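Local coordinates for beta-N-acetylglucosaminidase-like protein Glycoside hydrolase family 20 (Flavobacterium johnsoniae, PDB 6YHH), which probably hydrolyses terminal N-acetylglucosamine residues from chitin-derived oligosaccharides, as a chitobiase of glycoside hydrolase family 20, at residues Glu5-Met10 with Leu121-Asn126; Gln14-Asn19 with Ser136-Phe141. All blocks are in the same frame, centred on the assembly; numbering follows the deposited sequence.

In the fold
Both contacts lie in the N-terminal domain of family 20 hydrolases, and their centres are about 12 Å apart. Contact 1 sets the loop of 5-10 against the end of helix 110-123, and contact 2 pairs the strand that follows that loop, 15-19, with strand 131-140. The two adjoin directly: Leu7 CD1 lies 3.8 Å from Val18 CG2, and Leu9 CD1 meets Ile138 CD1 at 4.0 Å. Loop, helix end and one face of the sheet therefore share a largely apolar layer. Both lie away from Glu317, the predicted proton donor; contact 1 reaches Arg490 of helix 484-497, and contact 2 reaches Trp476 at the end of helix 467-476.

Contact 1 (Glu5-Met10 with Leu121-Asn126); sequences EQLNLM and LQLLQN
Met10 N donates to Gln122 OE1 at 2.8 Å, a fairly straight bond (162°) whose donor stands above the plane of the side-chain carbonyl. Gln122 NE2 returns a bond of 2.8 Å to Met10 O, in the plane of that backbone carbonyl and on one of its lone pairs, so the terminal amide grips Met10 at two points. With both polar ends engaged by the same residue, the amide is fixed in rotation. The glutamine reaches this far because its chain is extended beyond CG (chi2 -179°). On the way, its CB packs against Leu9 CD2 at 3.6 Å.

A side chain from the last turn of helix 110-123 thus pairs with the N-terminal loop as a neighbouring strand would. This joins a helix packed against the mixed sheet of the N-terminal domain to the chain that leads into strand 15-19. On the other side of the loop, Leu9 O accepts a bond from Arg490, and Met10 packs on Leu491 and Val494 of helix 484-497, so the loop lies between two helices.

Beyond the polar pair, Leu123 turns one methyl to the loop. Its CD2 touches Leu7 CD1 at 3.7 Å and Leu9 CD2 at 4.0 Å, so a single branch serves both leucines. A water completes the seam, accepting from Asn8 N at 2.8 Å and donating to Gln122 O at 2.7 Å; it bridges two backbone groups that do not meet directly.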
ATOM      1  N   GLU A   5       0.870  32.845  11.942  1.00 24.49           N
ATOM      2  CA  GLU A   5       1.586  31.889  12.791  1.00 26.90           C
ATOM      3  C   GLU A   5       0.848  30.524  13.055  1.00 27.88           C
ATOM      4  O   GLU A   5       1.464  29.580  13.525  1.00 30.84           O
ATOM      5  CB  GLU A   5       1.923  32.577  14.145  1.00 29.54           C
ATOM      6  N   GLN A   6      -0.442  30.416  12.766  1.00 25.07           N
ATOM      7  CA  GLN A   6      -1.201  29.208  13.013  1.00 22.15           C
ATOM      8  C   GLN A   6      -1.289  28.380  11.729  1.00 19.28           C
ATOM      9  O   GLN A   6      -1.909  27.323  11.737  1.00 22.37           O
ATOM     10  CB  GLN A   6      -2.611  29.614  13.424  1.00 25.64           C
ATOM     11  CG  GLN A   6      -2.624  30.328  14.751  1.00 34.82           C
ATOM     12  CD  GLN A   6      -4.006  30.876  15.058  1.00 40.26           C
ATOM     13  OE1 GLN A   6      -4.332  31.985  14.680  1.00 42.69           O
ATOM     14  NE2 GLN A   6      -4.834  30.069  15.682  1.00 46.36           N
ATOM     15  N   LEU A   7      -0.767  28.905  10.623  1.00 13.62           N
ATOM     16  CA  LEU A   7      -0.917  28.244   9.333  1.00 13.94           C
ATOM     17  C   LEU A   7       0.157  27.182   9.159  1.00 12.86           C
ATOM     18  O   LEU A   7       1.369  27.479   9.234  1.00 12.35           O
ATOM     19  CB  LEU A   7      -0.895  29.240   8.154  1.00 15.32           C
ATOM     20  CG  LEU A   7      -1.986  30.391   8.205  1.00 17.04           C
ATOM     21  CD1 LEU A   7      -1.845  31.189   6.908  1.00 17.00           C
ATOM     22  CD2 LEU A   7      -3.395  29.862   8.429  1.00 19.00           C
ATOM     23  N   ASN A   8      -0.300  25.994   8.764  1.00 11.77           N
ATOM     24  CA  ASN A   8       0.659  24.904   8.491  1.00 11.85           C
ATOM     25  C   ASN A   8       1.003  24.727   7.062  1.00 11.16           C
ATOM     26  O   ASN A   8       0.686  23.713   6.423  1.00 13.34           O
ATOM     27  CB  ASN A   8       0.187  23.639   9.189  1.00 11.43           C
ATOM     28  CG  ASN A   8       0.075  23.856  10.695  1.00 11.60           C
ATOM     29  OD1 ASN A   8       1.028  24.297  11.318  1.00 11.41           O
ATOM     30  ND2 ASN A   8      -1.089  23.542  11.271  1.00 13.04           N
ATOM     31  N   LEU A   9       1.710  25.742   6.526  1.00 11.66           N
ATOM     32  CA  LEU A   9       2.083  25.772   5.105  1.00 11.54           C
ATOM     33  C   LEU A   9       3.495  25.287   4.983  1.00 11.44           C
ATOM     34  O   LEU A   9       4.371  25.731   5.745  1.00 10.79           O
ATOM     35  CB  LEU A   9       2.006  27.183   4.488  1.00 11.94           C
ATOM     36  CG  LEU A   9       0.682  27.895   4.736  1.00 14.13           C
ATOM     37  CD1 LEU A   9       0.646  29.304   4.106  1.00 13.92           C
ATOM     38  CD2 LEU A   9      -0.514  27.059   4.284  1.00 15.53           C
ATOM     39  N   MET A  10       3.805  24.436   3.990  1.00  9.94           N
ATOM     40  CA  MET A  10       5.153  23.924   3.832  1.00  9.98           C
ATOM     41  C   MET A  10       5.251  23.416   2.374  1.00  9.56           C
ATOM     42  O   MET A  10       4.413  22.606   1.968  1.00 10.22           O
ATOM     43  CB  MET A  10       5.491  22.762   4.757  1.00 10.10           C
ATOM     44  CG  MET A  10       6.953  22.387   4.694  1.00  9.64           C
ATOM     45  SD  MET A  10       7.418  21.068   5.869  1.00 10.37           S
ATOM     46  CE  MET A  10       6.971  21.785   7.452  1.00 11.16           C
ATOM     47  N   LEU A 121      -4.873  23.399  -0.125  1.00 10.59           N
ATOM     48  CA  LEU A 121      -5.166  22.297   0.813  1.00  9.92           C
ATOM     49  C   LEU A 121      -4.584  22.539   2.171  1.00 10.34           C
ATOM     50  O   LEU A 121      -5.213  22.222   3.194  1.00 10.85           O
ATOM     51  CB  LEU A 121      -4.647  21.000   0.221  1.00 10.54           C
ATOM     52  CG  LEU A 121      -5.460  20.475  -0.957  1.00 10.20           C
ATOM     53  CD1 LEU A 121      -4.728  19.334  -1.642  1.00 10.51           C
ATOM     54  CD2 LEU A 121      -6.871  20.065  -0.503  1.00 11.59           C
ATOM     55  N   GLN A 122      -3.364  23.109   2.202  1.00 10.09           N
ATOM     56  CA  GLN A 122      -2.732  23.373   3.505  1.00 11.33           C
ATOM     57  C   GLN A 122      -3.345  24.486   4.249  1.00 10.56           C
ATOM     58  O   GLN A 122      -3.244  24.509   5.497  1.00 11.45           O
ATOM     59  CB  GLN A 122      -1.251  23.627   3.305  1.00  9.79           C
ATOM     60  CG  GLN A 122      -0.467  22.396   2.833  1.00 10.40           C
ATOM     61  CD  GLN A 122       1.028  22.692   2.677  1.00 11.66           C
ATOM     62  OE1 GLN A 122       1.440  23.851   2.564  1.00 11.28           O
ATOM     63  NE2 GLN A 122       1.846  21.625   2.615  1.00 11.95           N
ATOM     64  N   LEU A 123      -4.082  25.342   3.539  1.00 11.18           N
ATOM     65  CA  LEU A 123      -4.756  26.437   4.211  1.00 12.87           C
ATOM     66  C   LEU A 123      -6.050  26.064   4.881  1.00 13.33           C
ATOM     67  O   LEU A 123      -6.607  26.834   5.693  1.00 12.43           O
ATOM     68  CB  LEU A 123      -5.079  27.569   3.212  1.00 14.78           C
ATOM     69  CG  LEU A 123      -4.187  28.732   2.904  1.00 19.10           C
ATOM     70  CD1 LEU A 123      -5.021  29.696   2.002  1.00 20.87           C
ATOM     71  CD2 LEU A 123      -3.683  29.468   4.177  1.00 16.31           C
ATOM     72  N   LEU A 124      -6.566  24.880   4.559  1.00 12.43           N
ATOM     73  CA  LEU A 124      -7.840  24.365   5.176  1.00 12.57           C
ATOM     74  C   LEU A 124      -7.820  24.373   6.636  1.00 12.76           C
ATOM     75  O   LEU A 124      -6.849  23.859   7.272  1.00 13.67           O
ATOM     76  CB  LEU A 124      -8.137  22.962   4.656  1.00 13.70           C
ATOM     77  CG  LEU A 124      -9.537  22.409   5.059  1.00 15.07           C
ATOM     78  CD1 LEU A 124     -10.650  23.184   4.424  1.00 16.19           C
ATOM     79  CD2 LEU A 124      -9.490  20.907   4.740  1.00 17.35           C
ATOM     80  N   GLN A 125      -8.844  24.972   7.230  1.00 11.90           N
ATOM     81  CA  GLN A 125      -9.044  25.038   8.658  1.00 13.65           C
ATOM     82  C   GLN A 125     -10.412  24.438   8.984  1.00 15.12           C
ATOM     83  O   GLN A 125     -11.240  24.204   8.103  1.00 13.43           O
ATOM     84  CB  GLN A 125      -8.987  26.488   9.187  1.00 13.79           C
ATOM     85  CG  GLN A 125      -7.732  27.249   8.782  1.00 15.08           C
ATOM     86  CD  GLN A 125      -6.437  26.662   9.228  1.00 18.11           C
ATOM     87  OE1 GLN A 125      -5.425  26.629   8.441  1.00 23.30           O
ATOM     88  NE2 GLN A 125      -6.353  26.356  10.483  1.00 20.03           N
ATOM     89  N   ASN A 126     -10.638  24.230  10.274  1.00 16.75           N
ATOM     90  CA  ASN A 126     -11.975  23.856  10.752  1.00 16.97           C
ATOM     91  C   ASN A 126     -12.159  24.332  12.175  1.00 18.66           C
ATOM     92  O   ASN A 126     -11.158  24.604  12.864  1.00 19.25           O
ATOM     93  CB  ASN A 126     -12.212  22.328  10.661  1.00 18.09           C
ATOM     94  CG  ASN A 126     -11.192  21.507  11.413  1.00 24.33           C
ATOM     95  OD1 ASN A 126     -11.281  21.385  12.697  1.00 22.30           O
ATOM     96  ND2 ASN A 126     -10.312  20.753  10.617  1.00 25.16           N
TER
HETATM   97  O   HOH W   1      -2.921  25.283   8.090  1.00 15.67           O

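Contact 2 (Gln14-Asn19 with Ser136-Phe141); sequences QNVVVN and SQISDF
Strands 15-19 and 136-140 run antiparallel, their axes 4.7 Å apart at closest approach and 174° between directions, with Asn15-Ser139 and Val17-Gln137 as hydrogen-bonded pairs and Val16-Ile138 and Val18-Ser136 as non-hydrogen-bonded ones.

Just before strand 15-19, Gln14 lies against Phe141. Its CG sits over the centre of the ring, 3.4 Å from the centroid, a CH-pi contact, and the amide is stacked almost parallel to the ring, the planes 13° apart. A bend at chi2 (-68°) folds the chain so that Gln14 NE2 donates to Phe141 O at 3.0 Å, the acceptor lying close to the plane of the amide. Gln14 N donates to Asp140 OD1 at 2.9 Å, approaching from above the carboxylate plane. Replacing Gln14 by an alanine would probably strip the CG contact and the stacked amide from one face of the Phe141 ring and leave Phe141 O without this donor.

Val16 and Ile138 lie on the face shared with Val18 and Ser136, the CG1 atoms of Val16 and Ile138 4.3 Å apart; Ile138 and Ser136 also touch helix 110-123, while the Ser136 hydroxyl is bonded to Pro134 O. Strand 131-140 is bonded on its other edge to strand 94-99, which places it inside the mixed sheet of this family's N-terminal domain.

Asp140 OD1 also accepts from Trp476 NE1, and OD2 has a weak bond with Tyr94 OH. A buried carboxylate held by several polar partners is likely to stay ionised, and it ties the residue just before strand 15-19 to Trp476 at the end of helix 467-476.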
ATOM      1  N   GLN A  14       6.572  32.491  -0.224  1.00 10.19           N
ATOM      2  CA  GLN A  14       7.475  33.659  -0.302  1.00 11.03           C
ATOM      3  C   GLN A  14       6.757  34.905   0.300  1.00 11.53           C
ATOM      4  O   GLN A  14       7.402  35.770   0.917  1.00 12.63           O
ATOM      5  CB  GLN A  14       7.925  33.966  -1.743  1.00 11.00           C
ATOM      6  CG  GLN A  14       8.767  32.884  -2.460  1.00 11.47           C
ATOM      7  CD  GLN A  14      10.158  32.689  -1.881  1.00 12.07           C
ATOM      8  OE1 GLN A  14      10.710  33.552  -1.129  1.00 12.95           O
ATOM      9  NE2 GLN A  14      10.733  31.501  -2.179  1.00 13.32           N
ATOM     10  N   ASN A  15       5.467  34.975   0.135  1.00 10.42           N
ATOM     11  CA  ASN A  15       4.650  36.097   0.669  1.00 11.63           C
ATOM     12  C   ASN A  15       3.361  35.550   1.193  1.00 12.31           C
ATOM     13  O   ASN A  15       2.644  34.837   0.454  1.00 13.12           O
ATOM     14  CB  ASN A  15       4.321  37.120  -0.423  1.00 10.87           C
ATOM     15  CG  ASN A  15       5.548  37.680  -1.107  1.00 12.14           C
ATOM     16  OD1 ASN A  15       6.034  37.190  -2.145  1.00 15.29           O
ATOM     17  ND2 ASN A  15       6.084  38.665  -0.503  1.00 10.63           N
ATOM     18  N   VAL A  16       3.039  35.927   2.416  1.00 11.23           N
ATOM     19  CA  VAL A  16       1.770  35.460   3.037  1.00 12.54           C
ATOM     20  C   VAL A  16       1.193  36.595   3.850  1.00 11.99           C
ATOM     21  O   VAL A  16       1.839  37.031   4.804  1.00 13.26           O
ATOM     22  CB  VAL A  16       2.009  34.307   4.026  1.00 12.97           C
ATOM     23  CG1 VAL A  16       0.680  33.843   4.668  1.00 14.18           C
ATOM     24  CG2 VAL A  16       2.746  33.163   3.328  1.00 14.67           C
ATOM     25  N   VAL A  17      -0.044  36.971   3.568  1.00 13.34           N
ATOM     26  CA  VAL A  17      -0.773  37.907   4.428  1.00 12.76           C
ATOM     27  C   VAL A  17      -2.146  37.332   4.761  1.00 14.33           C
ATOM     28  O   VAL A  17      -2.835  36.884   3.857  1.00 14.76           O
ATOM     29  CB  VAL A  17      -0.924  39.265   3.730  1.00 13.92           C
ATOM     30  CG1 VAL A  17      -1.639  40.277   4.644  1.00 15.12           C
ATOM     31  CG2 VAL A  17       0.455  39.757   3.379  1.00 15.96           C
ATOM     32  N   VAL A  18      -2.501  37.361   6.031  1.00 15.15           N
ATOM     33  CA  VAL A  18      -3.860  36.937   6.398  1.00 16.34           C
ATOM     34  C   VAL A  18      -4.669  38.187   6.770  1.00 17.94           C
ATOM     35  O   VAL A  18      -4.215  38.982   7.604  1.00 16.77           O
ATOM     36  CB  VAL A  18      -3.803  36.028   7.623  1.00 18.54           C
ATOM     37  CG1 VAL A  18      -5.189  35.634   8.108  1.00 17.49           C
ATOM     38  CG2 VAL A  18      -2.940  34.812   7.281  1.00 17.64           C
ATOM     39  N   ASN A  19      -5.862  38.284   6.210  1.00 16.81           N
ATOM     40  CA  ASN A  19      -6.764  39.444   6.492  1.00 19.91           C
ATOM     41  C   ASN A  19      -7.966  38.909   7.301  1.00 23.69           C
ATOM     42  O   ASN A  19      -7.983  37.758   7.715  1.00 29.62           O
ATOM     43  CB  ASN A  19      -7.076  40.123   5.127  1.00 19.32           C
ATOM     44  CG  ASN A  19      -5.831  40.836   4.522  1.00 20.85           C
ATOM     45  OD1 ASN A  19      -4.972  41.324   5.226  1.00 22.97           O
ATOM     46  ND2 ASN A  19      -5.704  40.785   3.265  1.00 25.17           N
ATOM     47  N   SER A 136      -7.045  35.737   2.825  1.00 13.69           N
ATOM     48  CA  SER A 136      -5.580  35.846   2.785  1.00 13.30           C
ATOM     49  C   SER A 136      -5.109  36.043   1.351  1.00 13.82           C
ATOM     50  O   SER A 136      -5.834  35.710   0.375  1.00 14.24           O
ATOM     51  CB  SER A 136      -4.983  34.548   3.384  1.00 13.88           C
ATOM     52  OG  SER A 136      -5.479  33.418   2.665  1.00 12.82           O
ATOM     53  N   GLN A 137      -3.839  36.453   1.204  1.00 12.96           N
ATOM     54  CA  GLN A 137      -3.227  36.607  -0.082  1.00 15.51           C
ATOM     55  C   GLN A 137      -1.823  36.061  -0.011  1.00 13.29           C
ATOM     56  O   GLN A 137      -1.078  36.412   0.904  1.00 13.71           O
ATOM     57  CB  GLN A 137      -3.129  38.097  -0.543  1.00 18.55           C
ATOM     58  CG  GLN A 137      -4.479  38.791  -0.574  1.00 24.14           C
ATOM     59  CD  GLN A 137      -4.767  39.444   0.785  1.00 29.47           C
ATOM     60  OE1 GLN A 137      -3.887  40.098   1.333  1.00 44.48           O
ATOM     61  NE2 GLN A 137      -5.961  39.214   1.362  1.00 34.36           N
ATOM     62  N   ILE A 138      -1.526  35.205  -0.986  1.00 12.13           N
ATOM     63  CA  ILE A 138      -0.248  34.539  -1.050  1.00 12.87           C
ATOM     64  C   ILE A 138       0.288  34.723  -2.411  1.00 12.80           C
ATOM     65  O   ILE A 138      -0.455  34.526  -3.396  1.00 13.85           O
ATOM     66  CB  ILE A 138      -0.412  33.017  -0.695  1.00 13.72           C
ATOM     67  CG1 ILE A 138      -0.672  32.827   0.764  1.00 14.56           C
ATOM     68  CG2 ILE A 138       0.788  32.188  -1.168  1.00 13.66           C
ATOM     69  CD1 ILE A 138      -1.092  31.413   1.193  1.00 14.50           C
ATOM     70  N   SER A 139       1.577  35.043  -2.557  1.00 12.28           N
ATOM     71  CA  SER A 139       2.215  35.024  -3.823  1.00 13.49           C
ATOM     72  C   SER A 139       3.541  34.317  -3.621  1.00 12.97           C
ATOM     73  O   SER A 139       4.238  34.542  -2.611  1.00 12.99           O
ATOM     74  CB  SER A 139       2.369  36.429  -4.514  1.00 16.55           C
ATOM     75  OG  SER A 139       3.199  37.192  -3.797  1.00 16.39           O
ATOM     76  N   ASP A 140       3.848  33.434  -4.572  1.00 11.57           N
ATOM     77  CA  ASP A 140       4.889  32.425  -4.280  1.00 11.56           C
ATOM     78  C   ASP A 140       5.634  32.010  -5.511  1.00 11.74           C
ATOM     79  O   ASP A 140       5.180  32.210  -6.627  1.00 11.92           O
ATOM     80  CB  ASP A 140       4.138  31.175  -3.656  1.00 10.10           C
ATOM     81  CG  ASP A 140       4.998  30.281  -2.798  1.00 10.80           C
ATOM     82  OD1 ASP A 140       6.135  30.642  -2.420  1.00 10.40           O
ATOM     83  OD2 ASP A 140       4.481  29.181  -2.453  1.00 10.53           O
ATOM     84  N   PHE A 141       6.812  31.441  -5.291  1.00 11.36           N
ATOM     85  CA  PHE A 141       7.649  30.947  -6.335  1.00 10.66           C
ATOM     86  C   PHE A 141       8.804  30.224  -5.623  1.00 10.25           C
ATOM     87  O   PHE A 141       9.088  30.495  -4.461  1.00 10.29           O
ATOM     88  CB  PHE A 141       8.235  32.139  -7.189  1.00 12.23           C
ATOM     89  CG  PHE A 141       8.929  33.227  -6.326  1.00 11.68           C
ATOM     90  CD1 PHE A 141       8.224  34.264  -5.799  1.00 12.48           C
ATOM     91  CD2 PHE A 141      10.272  33.100  -5.963  1.00 12.90           C
ATOM     92  CE1 PHE A 141       8.822  35.213  -4.971  1.00 12.36           C
ATOM     93  CE2 PHE A 141      10.913  34.063  -5.193  1.00 13.42           C
ATOM     94  CZ  PHE A 141      10.158  35.125  -4.694  1.00 13.78           C
TER